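F420-dependent methylenetetrahydromethanopterin dehydrogenase (Methanopyrus kandleri, PDB 3IQZ) catalyses the reversible, coenzyme F420-dependent interconversion of methenyl- and methylene-tetrahydromethanopterin in the carbon dioxide-reducing pathway of methanogenesis. Local coordinates at residues L14-M19 and V95-A100; D122-A127 and E219-E224; G126-F131 and E228-I233. All blocks are in the same frame, centred on the assembly; numbering follows the deposited sequence.

Interaction 1: L14-M19 and V95-A100; sequences LGTSMM and VIIGDA. With H4M (5,10-dimethylene tetrahydromethanopterin), chain G.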
loop_
_atom_site.group_PDB
_atom_site.type_symbol
_atom_site.label_atom_id
_atom_site.label_comp_id
_atom_site.label_asym_id
_atom_site.label_seq_id
_atom_site.Cartn_x
_atom_site.Cartn_y
_atom_site.Cartn_z
ATOM N N LEU A 14 1.049 17.897 -23.634
ATOM C CA LEU A 14 -0.079 17.093 -23.205
ATOM C C LEU A 14 0.465 15.708 -23.067
ATOM O O LEU A 14 1.437 15.347 -23.750
ATOM C CB LEU A 14 -1.165 17.096 -24.286
ATOM C CG LEU A 14 -2.565 17.706 -24.135
ATOM C CD1 LEU A 14 -2.710 18.867 -23.132
ATOM C CD2 LEU A 14 -3.079 18.068 -25.492
ATOM N N GLY A 15 -0.110 14.900 -22.173
ATOM C CA GLY A 15 0.386 13.518 -22.082
ATOM C C GLY A 15 0.360 12.877 -23.463
ATOM O O GLY A 15 1.299 12.253 -23.877
ATOM N N THR A 16 -0.729 13.058 -24.200
ATOM C CA THR A 16 -0.870 12.370 -25.460
ATOM C C THR A 16 0.098 12.893 -26.487
ATOM O O THR A 16 0.660 12.112 -27.268
ATOM C CB THR A 16 -2.271 12.492 -25.987
ATOM O OG1 THR A 16 -3.164 12.003 -24.994
ATOM C CG2 THR A 16 -2.447 11.662 -27.241
ATOM N N SER A 17 0.354 14.193 -26.482
ATOM C CA SER A 17 1.171 14.721 -27.570
ATOM C C SER A 17 2.635 14.402 -27.325
ATOM O O SER A 17 3.412 14.285 -28.255
ATOM C CB SER A 17 0.930 16.215 -27.836
ATOM O OG SER A 17 1.386 17.021 -26.769
ATOM N N MET A 18 2.976 14.205 -26.059
ATOM C CA MET A 18 4.313 13.855 -25.675
ATOM C C MET A 18 4.649 12.448 -26.188
ATOM O O MET A 18 5.751 12.200 -26.629
ATOM C CB MET A 18 4.418 13.960 -24.153
ATOM C CG MET A 18 5.690 13.420 -23.553
ATOM S SD MET A 18 5.789 13.966 -21.831
ATOM C CE MET A 18 7.144 15.068 -21.935
ATOM N N MET A 19 3.672 11.545 -26.169
ATOM C CA MET A 19 3.898 10.157 -26.572
ATOM C C MET A 19 3.392 9.733 -27.966
ATOM O O MET A 19 3.637 8.608 -28.397
ATOM C CB MET A 19 3.278 9.228 -25.513
ATOM C CG MET A 19 4.120 9.070 -24.229
ATOM S SD MET A 19 5.454 7.890 -24.499
ATOM C CE MET A 19 4.457 6.592 -25.226
ATOM N N VAL A 95 -4.122 16.137 -38.684
ATOM C CA VAL A 95 -4.839 15.694 -37.484
ATOM C C VAL A 95 -4.460 16.521 -36.246
ATOM O O VAL A 95 -3.282 16.722 -35.954
ATOM C CB VAL A 95 -4.533 14.201 -37.164
ATOM C CG1 VAL A 95 -5.145 13.791 -35.847
ATOM C CG2 VAL A 95 -5.037 13.299 -38.272
ATOM N N ILE A 96 -5.464 16.981 -35.504
ATOM C CA ILE A 96 -5.212 17.747 -34.291
ATOM C C ILE A 96 -5.374 16.895 -33.038
ATOM O O ILE A 96 -6.451 16.354 -32.801
ATOM C CB ILE A 96 -6.169 18.922 -34.155
ATOM C CG1 ILE A 96 -6.235 19.717 -35.463
ATOM C CG2 ILE A 96 -5.755 19.781 -32.976
ATOM C CD1 ILE A 96 -4.920 20.393 -35.847
ATOM N N ILE A 97 -4.297 16.771 -32.252
ATOM C CA ILE A 97 -4.336 16.110 -30.948
ATOM C C ILE A 97 -4.527 17.155 -29.851
ATOM O O ILE A 97 -3.708 18.069 -29.713
ATOM C CB ILE A 97 -3.017 15.405 -30.633
ATOM C CG1 ILE A 97 -2.775 14.211 -31.560
ATOM C CG2 ILE A 97 -3.001 14.985 -29.202
ATOM C CD1 ILE A 97 -3.969 13.404 -31.865
ATOM N N GLY A 98 -5.591 17.027 -29.069
ATOM C CA GLY A 98 -5.873 18.005 -28.018
ATOM C C GLY A 98 -6.532 17.426 -26.770
ATOM O O GLY A 98 -6.518 16.215 -26.549
ATOM N N ASP A 99 -7.130 18.307 -25.970
ATOM C CA ASP A 99 -7.718 17.980 -24.671
ATOM C C ASP A 99 -9.191 18.440 -24.658
ATOM O O ASP A 99 -9.731 18.840 -25.717
ATOM C CB ASP A 99 -6.884 18.683 -23.587
ATOM C CG ASP A 99 -6.628 20.144 -23.924
ATOM O OD1 ASP A 99 -5.775 20.781 -23.271
ATOM O OD2 ASP A 99 -7.315 20.651 -24.850
ATOM N N ALA A 100 -9.867 18.400 -23.504
ATOM C CA ALA A 100 -11.321 18.727 -23.467
ATOM C C ALA A 100 -11.664 20.087 -24.049
ATOM O O ALA A 100 -12.646 20.241 -24.806
ATOM C CB ALA A 100 -11.900 18.601 -22.040
HETATM N N1 H4M G . 2.230 18.891 -18.955
HETATM C C2 H4M G . 1.025 18.334 -19.210
HETATM N NA2 H4M G . 0.907 17.004 -19.407
HETATM N N3 H4M G . -0.082 19.094 -19.281
HETATM C C4 H4M G . -0.031 20.428 -19.098
HETATM O OH4 H4M G . -1.087 21.102 -19.175
HETATM C C4A H4M G . 1.191 21.023 -18.834
HETATM N N5 H4M G . 1.334 22.405 -18.640
HETATM C C6 H4M G . 2.610 22.985 -18.999
HETATM C C7 H4M G . 3.612 22.202 -18.154
HETATM C C7M H4M G . 5.001 22.768 -18.395
HETATM N N8 H4M G . 3.542 20.789 -18.510
HETATM C C8A H4M G . 2.333 20.225 -18.768
HETATM C C9 H4M G . 2.461 24.445 -18.583
HETATM C C9M H4M G . 3.239 25.349 -19.533
HETATM C C10 H4M G . 0.317 23.421 -18.882
HETATM N N10 H4M G . 1.035 24.694 -18.756
HETATM C C11 H4M G . -0.771 28.228 -17.346
HETATM C C12 H4M G . 0.623 28.087 -17.302
HETATM C C13 H4M G . 1.224 26.911 -17.767
HETATM C C14 H4M G . 0.442 25.877 -18.283
HETATM C C15 H4M G . -0.945 26.033 -18.332
HETATM C C16 H4M G . -1.542 27.196 -17.868
HETATM C CX1 H4M G . -1.463 29.489 -16.873
HETATM C CX2 H4M G . -1.107 29.870 -15.446
HETATM C CX3 H4M G . -1.520 31.318 -15.151
HETATM C CX4 H4M G . -1.317 31.697 -13.691
HETATM C CX5 H4M G . 0.074 32.281 -13.443
HETATM O OX2 H4M G . -1.790 28.977 -14.552
HETATM O OX3 H4M G . -0.715 32.204 -15.909
HETATM O OX4 H4M G . -2.327 32.652 -13.309
HETATM O OX5 H4M G . 0.149 32.712 -12.084
HETATM O O5J H4M G . 1.531 36.276 -8.645
HETATM C C5J H4M G . 2.146 35.007 -8.773
HETATM C C4J H4M G . 1.223 34.026 -9.478
HETATM O O4J H4M G . 0.713 34.503 -10.733
HETATM C C3J H4M G . 2.090 32.821 -9.782
HETATM O O3J H4M G . 1.339 31.644 -9.469
HETATM C C2J H4M G . 2.399 32.997 -11.263
HETATM O O2J H4M G . 2.663 31.756 -11.914
HETATM C C1J H4M G . 1.154 33.687 -11.818
HETATM P PA H4M G . 2.228 37.612 -9.247
HETATM O O1A H4M G . 2.643 38.312 -7.968
HETATM O O2A H4M G . 3.379 37.143 -10.131
HETATM O O3A H4M G . 1.111 38.283 -10.024
#

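Interaction 2: D122-A127 and E219-E224; sequences DAMLGA and EGCFVE. With H4M (5,10-dimethylene tetrahydromethanopterin), chain G.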
loop_
_atom_site.group_PDB
_atom_site.type_symbol
_atom_site.label_atom_id
_atom_site.label_comp_id
_atom_site.label_asym_id
_atom_site.label_seq_id
_atom_site.Cartn_x
_atom_site.Cartn_y
_atom_site.Cartn_z
ATOM N N ASP A 122 -6.787 14.073 -20.449
ATOM C CA ASP A 122 -5.416 14.643 -20.593
ATOM C C ASP A 122 -5.448 16.049 -20.001
ATOM O O ASP A 122 -5.467 17.043 -20.740
ATOM C CB ASP A 122 -5.009 14.715 -22.064
ATOM C CG ASP A 122 -3.481 14.705 -22.261
ATOM O OD1 ASP A 122 -2.755 15.205 -21.378
ATOM O OD2 ASP A 122 -3.012 14.207 -23.306
ATOM N N ALA A 123 -5.488 16.109 -18.666
ATOM C CA ALA A 123 -5.908 17.298 -17.920
ATOM C C ALA A 123 -4.773 18.288 -17.724
ATOM O O ALA A 123 -3.625 17.890 -17.461
ATOM C CB ALA A 123 -6.442 16.877 -16.567
ATOM N N MET A 124 -5.092 19.571 -17.820
ATOM C CA MET A 124 -4.150 20.636 -17.503
ATOM C C MET A 124 -3.723 20.531 -16.039
ATOM O O MET A 124 -4.547 20.257 -15.152
ATOM C CB MET A 124 -4.786 21.992 -17.756
ATOM C CG MET A 124 -3.835 23.170 -17.609
ATOM S SD MET A 124 -4.689 24.805 -17.653
ATOM C CE MET A 124 -5.225 24.938 -15.957
ATOM N N LEU A 125 -2.444 20.756 -15.795
ATOM C CA LEU A 125 -1.870 20.684 -14.452
ATOM C C LEU A 125 -1.988 22.021 -13.708
ATOM O O LEU A 125 -2.487 23.002 -14.253
ATOM C CB LEU A 125 -0.415 20.221 -14.517
ATOM C CG LEU A 125 0.513 20.931 -15.511
ATOM C CD1 LEU A 125 0.612 22.438 -15.233
ATOM C CD2 LEU A 125 1.914 20.298 -15.536
ATOM N N GLY A 126 -1.512 22.055 -12.460
ATOM C CA GLY A 126 -1.756 23.229 -11.593
ATOM C C GLY A 126 -0.607 24.213 -11.767
ATOM O O GLY A 126 0.333 24.273 -10.956
ATOM N N ALA A 127 -0.677 24.973 -12.847
ATOM C CA ALA A 127 0.450 25.792 -13.243
ATOM C C ALA A 127 0.451 27.151 -12.536
ATOM O O ALA A 127 0.215 28.195 -13.158
ATOM C CB ALA A 127 0.454 25.977 -14.756
ATOM N N GLU A 219 -9.831 26.158 -12.128
ATOM C CA GLU A 219 -10.251 27.012 -11.025
ATOM C C GLU A 219 -9.015 27.663 -10.406
ATOM O O GLU A 219 -8.990 28.870 -10.198
ATOM C CB GLU A 219 -10.988 26.206 -9.965
ATOM C CG GLU A 219 -11.314 27.010 -8.725
ATOM C CD GLU A 219 -12.099 26.221 -7.674
ATOM O OE1 GLU A 219 -12.675 25.159 -7.989
ATOM O OE2 GLU A 219 -12.144 26.672 -6.514
ATOM N N GLY A 220 -7.988 26.864 -10.106
ATOM C CA GLY A 220 -6.847 27.397 -9.386
ATOM C C GLY A 220 -5.944 28.342 -10.188
ATOM O O GLY A 220 -5.314 29.242 -9.622
ATOM N N CYS A 221 -5.875 28.133 -11.504
ATOM C CA CYS A 221 -5.063 28.978 -12.393
ATOM C C CYS A 221 -5.786 30.191 -12.975
ATOM O O CYS A 221 -5.178 31.231 -13.190
ATOM C CB CYS A 221 -4.529 28.151 -13.556
ATOM S SG CYS A 221 -3.407 26.943 -13.024
ATOM N N PHE A 222 -7.070 30.045 -13.253
ATOM C CA PHE A 222 -7.790 31.077 -13.993
ATOM C C PHE A 222 -8.915 31.765 -13.244
ATOM O O PHE A 222 -9.451 32.753 -13.727
ATOM C CB PHE A 222 -8.321 30.515 -15.316
ATOM C CG PHE A 222 -7.231 30.016 -16.242
ATOM C CD1 PHE A 222 -6.263 30.878 -16.712
ATOM C CD2 PHE A 222 -7.196 28.689 -16.649
ATOM C CE1 PHE A 222 -5.252 30.415 -17.563
ATOM C CE2 PHE A 222 -6.183 28.209 -17.504
ATOM C CZ PHE A 222 -5.211 29.074 -17.957
ATOM N N VAL A 223 -9.301 31.249 -12.083
ATOM C CA VAL A 223 -10.467 31.785 -11.376
ATOM C C VAL A 223 -10.115 32.349 -10.006
ATOM O O VAL A 223 -10.291 33.537 -9.738
ATOM C CB VAL A 223 -11.584 30.735 -11.218
ATOM C CG1 VAL A 223 -12.804 31.364 -10.511
ATOM C CG2 VAL A 223 -11.976 30.184 -12.578
ATOM N N GLU A 224 -9.653 31.483 -9.124
ATOM C CA GLU A 224 -9.224 31.899 -7.798
ATOM C C GLU A 224 -8.017 32.831 -7.877
ATOM O O GLU A 224 -6.993 32.479 -8.482
ATOM C CB GLU A 224 -8.856 30.670 -6.960
ATOM C CG GLU A 224 -8.471 31.007 -5.531
ATOM C CD GLU A 224 -9.580 31.755 -4.782
ATOM O OE1 GLU A 224 -9.377 32.937 -4.443
ATOM O OE2 GLU A 224 -10.637 31.146 -4.527
HETATM N N1 H4M G . 2.230 18.891 -18.955
HETATM C C2 H4M G . 1.025 18.334 -19.210
HETATM N NA2 H4M G . 0.907 17.004 -19.407
HETATM N N3 H4M G . -0.082 19.094 -19.281
HETATM C C4 H4M G . -0.031 20.428 -19.098
HETATM O OH4 H4M G . -1.087 21.102 -19.175
HETATM C C4A H4M G . 1.191 21.023 -18.834
HETATM N N5 H4M G . 1.334 22.405 -18.640
HETATM C C6 H4M G . 2.610 22.985 -18.999
HETATM C C7 H4M G . 3.612 22.202 -18.154
HETATM C C7M H4M G . 5.001 22.768 -18.395
HETATM N N8 H4M G . 3.542 20.789 -18.510
HETATM C C8A H4M G . 2.333 20.225 -18.768
HETATM C C9 H4M G . 2.461 24.445 -18.583
HETATM C C9M H4M G . 3.239 25.349 -19.533
HETATM C C10 H4M G . 0.317 23.421 -18.882
HETATM N N10 H4M G . 1.035 24.694 -18.756
HETATM C C11 H4M G . -0.771 28.228 -17.346
HETATM C C12 H4M G . 0.623 28.087 -17.302
HETATM C C13 H4M G . 1.224 26.911 -17.767
HETATM C C14 H4M G . 0.442 25.877 -18.283
HETATM C C15 H4M G . -0.945 26.033 -18.332
HETATM C C16 H4M G . -1.542 27.196 -17.868
HETATM C CX1 H4M G . -1.463 29.489 -16.873
HETATM C CX2 H4M G . -1.107 29.870 -15.446
HETATM C CX3 H4M G . -1.520 31.318 -15.151
HETATM C CX4 H4M G . -1.317 31.697 -13.691
HETATM C CX5 H4M G . 0.074 32.281 -13.443
HETATM O OX2 H4M G . -1.790 28.977 -14.552
HETATM O OX3 H4M G . -0.715 32.204 -15.909
HETATM O OX4 H4M G . -2.327 32.652 -13.309
HETATM O OX5 H4M G . 0.149 32.712 -12.084
HETATM O O5J H4M G . 1.531 36.276 -8.645
HETATM C C5J H4M G . 2.146 35.007 -8.773
HETATM C C4J H4M G . 1.223 34.026 -9.478
HETATM O O4J H4M G . 0.713 34.503 -10.733
HETATM C C3J H4M G . 2.090 32.821 -9.782
HETATM O O3J H4M G . 1.339 31.644 -9.469
HETATM C C2J H4M G . 2.399 32.997 -11.263
HETATM O O2J H4M G . 2.663 31.756 -11.914
HETATM C C1J H4M G . 1.154 33.687 -11.818
HETATM P PA H4M G . 2.228 37.612 -9.247
HETATM O O1A H4M G . 2.643 38.312 -7.968
HETATM O O2A H4M G . 3.379 37.143 -10.131
HETATM O O3A H4M G . 1.111 38.283 -10.024
#

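Interaction 3: G126-F131 and E228-I233; sequences GARREF and ERYVPI. With H4M (5,10-dimethylene tetrahydromethanopterin), chain G.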
loop_
_atom_site.group_PDB
_atom_site.type_symbol
_atom_site.label_atom_id
_atom_site.label_comp_id
_atom_site.label_asym_id
_atom_site.label_seq_id
_atom_site.Cartn_x
_atom_site.Cartn_y
_atom_site.Cartn_z
ATOM N N GLY A 126 -1.512 22.055 -12.460
ATOM C CA GLY A 126 -1.756 23.229 -11.593
ATOM C C GLY A 126 -0.607 24.213 -11.767
ATOM O O GLY A 126 0.333 24.273 -10.956
ATOM N N ALA A 127 -0.677 24.973 -12.847
ATOM C CA ALA A 127 0.450 25.792 -13.243
ATOM C C ALA A 127 0.451 27.151 -12.536
ATOM O O ALA A 127 0.215 28.195 -13.158
ATOM C CB ALA A 127 0.454 25.977 -14.756
ATOM N N ARG A 128 0.712 27.135 -11.232
ATOM C CA ARG A 128 0.990 28.362 -10.491
ATOM C C ARG A 128 2.446 28.321 -10.033
ATOM O O ARG A 128 2.910 27.276 -9.557
ATOM C CB ARG A 128 0.085 28.462 -9.286
ATOM C CG ARG A 128 -1.387 28.791 -9.636
ATOM C CD ARG A 128 -1.532 30.166 -10.261
ATOM N NE ARG A 128 -2.862 30.703 -10.038
ATOM C CZ ARG A 128 -3.199 31.983 -10.173
ATOM N NH1 ARG A 128 -4.460 32.369 -9.934
ATOM N NH2 ARG A 128 -2.290 32.880 -10.533
ATOM N N ARG A 129 3.159 29.442 -10.167
ATOM C CA ARG A 129 4.580 29.473 -9.860
ATOM C C ARG A 129 4.903 28.992 -8.444
ATOM O O ARG A 129 5.906 28.331 -8.221
ATOM C CB ARG A 129 5.201 30.861 -10.094
ATOM C CG ARG A 129 6.724 30.889 -9.727
ATOM C CD ARG A 129 7.433 32.201 -10.071
ATOM N NE ARG A 129 7.150 32.624 -11.439
ATOM C CZ ARG A 129 6.238 33.541 -11.762
ATOM N NH1 ARG A 129 6.035 33.846 -13.036
ATOM N NH2 ARG A 129 5.530 34.149 -10.815
ATOM N N GLU A 130 4.056 29.349 -7.486
ATOM C CA GLU A 130 4.290 28.940 -6.099
ATOM C C GLU A 130 4.284 27.425 -5.862
ATOM O O GLU A 130 4.659 26.986 -4.788
ATOM C CB GLU A 130 3.226 29.564 -5.188
ATOM C CG GLU A 130 3.147 31.071 -5.273
ATOM C CD GLU A 130 2.144 31.528 -6.299
ATOM O OE1 GLU A 130 1.650 32.659 -6.183
ATOM O OE2 GLU A 130 1.837 30.740 -7.214
ATOM N N PHE A 131 3.812 26.646 -6.835
ATOM C CA PHE A 131 3.619 25.210 -6.667
ATOM C C PHE A 131 4.365 24.444 -7.755
ATOM O O PHE A 131 5.119 23.501 -7.458
ATOM C CB PHE A 131 2.118 24.838 -6.675
ATOM C CG PHE A 131 1.849 23.331 -6.675
ATOM C CD1 PHE A 131 2.117 22.562 -5.546
ATOM C CD2 PHE A 131 1.326 22.697 -7.806
ATOM C CE1 PHE A 131 1.886 21.188 -5.542
ATOM C CE2 PHE A 131 1.077 21.313 -7.804
ATOM C CZ PHE A 131 1.359 20.564 -6.672
ATOM N N GLU A 228 -3.485 32.226 -1.086
ATOM C CA GLU A 228 -3.792 31.379 0.052
ATOM C C GLU A 228 -4.825 30.325 -0.286
ATOM O O GLU A 228 -4.941 29.329 0.411
ATOM C CB GLU A 228 -4.254 32.197 1.247
ATOM C CG GLU A 228 -3.175 32.282 2.282
ATOM C CD GLU A 228 -3.217 33.569 3.063
ATOM O OE1 GLU A 228 -2.131 34.101 3.365
ATOM O OE2 GLU A 228 -4.319 34.049 3.376
ATOM N N ARG A 229 -5.560 30.541 -1.366
ATOM C CA ARG A 229 -6.585 29.611 -1.770
ATOM C C ARG A 229 -6.118 28.891 -3.000
ATOM O O ARG A 229 -6.284 27.689 -3.096
ATOM C CB ARG A 229 -7.924 30.339 -2.058
ATOM C CG ARG A 229 -8.591 30.965 -0.826
ATOM C CD ARG A 229 -9.855 31.783 -1.188
ATOM N NE ARG A 229 -10.893 30.946 -1.794
ATOM C CZ ARG A 229 -11.788 30.232 -1.107
ATOM N NH1 ARG A 229 -12.705 29.516 -1.745
ATOM N NH2 ARG A 229 -11.787 30.247 0.219
ATOM N N TYR A 230 -5.551 29.605 -3.961
ATOM C CA TYR A 230 -5.144 28.898 -5.184
ATOM C C TYR A 230 -3.986 27.899 -5.060
ATOM O O TYR A 230 -3.962 26.893 -5.782
ATOM C CB TYR A 230 -5.013 29.820 -6.419
ATOM C CG TYR A 230 -3.836 30.797 -6.503
ATOM C CD1 TYR A 230 -4.061 32.180 -6.605
ATOM C CD2 TYR A 230 -2.523 30.348 -6.571
ATOM C CE1 TYR A 230 -3.014 33.092 -6.723
ATOM C CE2 TYR A 230 -1.470 31.243 -6.689
ATOM C CZ TYR A 230 -1.714 32.614 -6.766
ATOM O OH TYR A 230 -0.652 33.487 -6.880
ATOM N N VAL A 231 -3.052 28.115 -4.138
ATOM C CA VAL A 231 -1.919 27.163 -4.015
ATOM C C VAL A 231 -2.378 25.749 -3.535
ATOM O O VAL A 231 -2.077 24.737 -4.181
ATOM C CB VAL A 231 -0.769 27.707 -3.138
ATOM C CG1 VAL A 231 0.403 26.705 -3.113
ATOM C CG2 VAL A 231 -0.292 29.063 -3.656
ATOM N N PRO A 232 -3.095 25.684 -2.398
ATOM C CA PRO A 232 -3.743 24.450 -1.996
ATOM C C PRO A 232 -4.599 23.871 -3.114
ATOM O O PRO A 232 -4.505 22.678 -3.355
ATOM C CB PRO A 232 -4.671 24.896 -0.847
ATOM C CG PRO A 232 -3.978 26.062 -0.250
ATOM C CD PRO A 232 -3.316 26.774 -1.421
ATOM N N ILE A 233 -5.432 24.693 -3.767
ATOM C CA ILE A 233 -6.274 24.189 -4.838
ATOM C C ILE A 233 -5.509 23.450 -5.920
ATOM O O ILE A 233 -5.894 22.329 -6.253
ATOM C CB ILE A 233 -7.196 25.281 -5.456
ATOM C CG1 ILE A 233 -8.284 25.672 -4.447
ATOM C CG2 ILE A 233 -7.805 24.798 -6.777
ATOM C CD1 ILE A 233 -8.955 26.963 -4.759
HETATM N N1 H4M G . 2.230 18.891 -18.955
HETATM C C2 H4M G . 1.025 18.334 -19.210
HETATM N NA2 H4M G . 0.907 17.004 -19.407
HETATM N N3 H4M G . -0.082 19.094 -19.281
HETATM C C4 H4M G . -0.031 20.428 -19.098
HETATM O OH4 H4M G . -1.087 21.102 -19.175
HETATM C C4A H4M G . 1.191 21.023 -18.834
HETATM N N5 H4M G . 1.334 22.405 -18.640
HETATM C C6 H4M G . 2.610 22.985 -18.999
HETATM C C7 H4M G . 3.612 22.202 -18.154
HETATM C C7M H4M G . 5.001 22.768 -18.395
HETATM N N8 H4M G . 3.542 20.789 -18.510
HETATM C C8A H4M G . 2.333 20.225 -18.768
HETATM C C9 H4M G . 2.461 24.445 -18.583
HETATM C C9M H4M G . 3.239 25.349 -19.533
HETATM C C10 H4M G . 0.317 23.421 -18.882
HETATM N N10 H4M G . 1.035 24.694 -18.756
HETATM C C11 H4M G . -0.771 28.228 -17.346
HETATM C C12 H4M G . 0.623 28.087 -17.302
HETATM C C13 H4M G . 1.224 26.911 -17.767
HETATM C C14 H4M G . 0.442 25.877 -18.283
HETATM C C15 H4M G . -0.945 26.033 -18.332
HETATM C C16 H4M G . -1.542 27.196 -17.868
HETATM C CX1 H4M G . -1.463 29.489 -16.873
HETATM C CX2 H4M G . -1.107 29.870 -15.446
HETATM C CX3 H4M G . -1.520 31.318 -15.151
HETATM C CX4 H4M G . -1.317 31.697 -13.691
HETATM C CX5 H4M G . 0.074 32.281 -13.443
HETATM O OX2 H4M G . -1.790 28.977 -14.552
HETATM O OX3 H4M G . -0.715 32.204 -15.909
HETATM O OX4 H4M G . -2.327 32.652 -13.309
HETATM O OX5 H4M G . 0.149 32.712 -12.084
HETATM O O5J H4M G . 1.531 36.276 -8.645
HETATM C C5J H4M G . 2.146 35.007 -8.773
HETATM C C4J H4M G . 1.223 34.026 -9.478
HETATM O O4J H4M G . 0.713 34.503 -10.733
HETATM C C3J H4M G . 2.090 32.821 -9.782
HETATM O O3J H4M G . 1.339 31.644 -9.469
HETATM C C2J H4M G . 2.399 32.997 -11.263
HETATM O O2J H4M G . 2.663 31.756 -11.914
HETATM C C1J H4M G . 1.154 33.687 -11.818
HETATM P PA H4M G . 2.228 37.612 -9.247
HETATM O O1A H4M G . 2.643 38.312 -7.968
HETATM O O2A H4M G . 3.379 37.143 -10.131
HETATM O O3A H4M G . 1.111 38.283 -10.024
#

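Interaction 1: L14-M19 and V95-A100
L14 reaches from the N-cap of helix 15-19 to the end of strand 94-98, and its two methyl groups do different work there. CB leaves the backbone toward the strand and lies against D122 on the way. At the CG branch, chi1 (-115°) and chi2 (27°), both off staggered values, together bring CD2 to G98 and CD1 to D99. CD2 rests on the backbone of G98, 3.7 Å from G98 C. CD1 stops 3.6 Å from D99 OD1, the side chains crossing at about a right angle; D99 OD2 is hydrogen-bonded to the backbone N of N74.

Two residues on, in the first turn of the helix, T16 holds its methyl anti to the backbone N, which sets T16 CG2 3.9 Å from I97 CG2. The same I97 methyl approaches S17 CB at 4.3 Å. S17 OG turns back and accepts a weak hydrogen bond from L14 N at 3.3 Å.

The place is characteristic of an open parallel alpha/beta sheet, where the carboxyl ends of the strands carry the loops around the ligand. Here the pterin amine NA2 of H4M comes within 3.6 Å of G15 N. No hydrogen bond joins the segments: L14 and I97 carry buried van der Waals packing, G98 and D99 lie under the leucine, and L14 CD1 sits beside a carboxylate whose polar partners lie outside both segments.

Interaction 2: D122-A127 and E219-E224
C221 points its sulfur at the chain around A127, and SG comes to 3.4 Å from A127 N. The loop makes an inverse gamma turn centred on G126, and beside it M124 makes a Met-aromatic contact with F222, on helix 197-223. M124 SD lies 3.7 Å from F222 CE2 and approaches the ring obliquely, 73° off the ring normal. CG stands anti to the backbone N (chi1 -173°) and the chain runs extended until it bends at chi3 (83°), which brings CE within touch of both partners: it meets F222 CE2 and sits 4.0 Å from C221 SG.

H4M runs along these residues. L125 lies against the pterin, its CD2 3.3 Å from H4M C8A, and A127 CB packs closely on the phenyl carbons C12 and C13. The polyol that follows is held by backbone carbonyls from both segments: hydroxyl OX2 donates to A127 O at 2.6 Å, and OX4 donates to C221 O at 3.2 Å. F222 CZ meets the linking carbon CX1.

Further out, M124 O accepts a hydrogen bond from S217 OG, and A123 O one from Y140 OH, so the loop is tied to helices 197-223 and 134-150. R27 of the second subunit packs on A127. The helix that carries C221 and F222 has a wider, pi-type turn at 219-223, where E219 O accepts from both V223 N, at 3.1 Å, and E224 N, at 2.9 Å.

Interaction 3: G126-F131 and E228-I233
Y230 OH donates to E130 OE1 across 2.5 Å, meeting the carboxylate on its syn side and 22° out of its plane. The other oxygen, E130 OE2, accepts from the ribose hydroxyl O3J of H4M in a very short bond, also 2.5 Å, which places one carboxylate between Y230 and the ribose. R129 N donates to O3J and to its neighbour O2J, each at 2.9 Å.

On the face of the Y230 ring lies the R128 guanidinium, in a cation-pi stack with centres 3.6 Å apart and planes at 11°. The bend of R128 at chi2 (-65°) lays CD over the same ring in a CH-pi contact. OX4 of the H4M polyol lies over the opposite face of the guanidinium, and R128 NH2 donates to OX5 at 2.9 Å. This is the sugar end of the substrate pocket, where the loop before helix 134-150 meets helix 227-257. A leucine in place of Y230 would probably leave E130 OE1 without its donor and the R128 guanidinium without the flat surface it stacks on.

Beside the polar cluster, V231 CG2 packs 3.9 Å from E130 CB. R129 NH1 makes a salt bridge to D29 of the second subunit.

The three contacts follow H4M along its length: interaction 1 lies by the pterin amine, interaction 2 by the pterin, phenyl and polyol, and interaction 3 by the polyol and ribose. Centres of 1 and 2 are about 17 Å apart, yet D122 joins them, its OD2 2.7 Å from T16 N and its OD1 2.8 Å from G15 N, both probable hydrogen bonds at the start of helix 15-19. Interactions 2 and 3, about 9 Å apart between centres, share G126 and A127 and are tied by a salt bridge, E224 OE2 to R229 NE at 2.8 Å. Interactions 1 and 3 do not touch, their nearest atoms being about 11 Å apart.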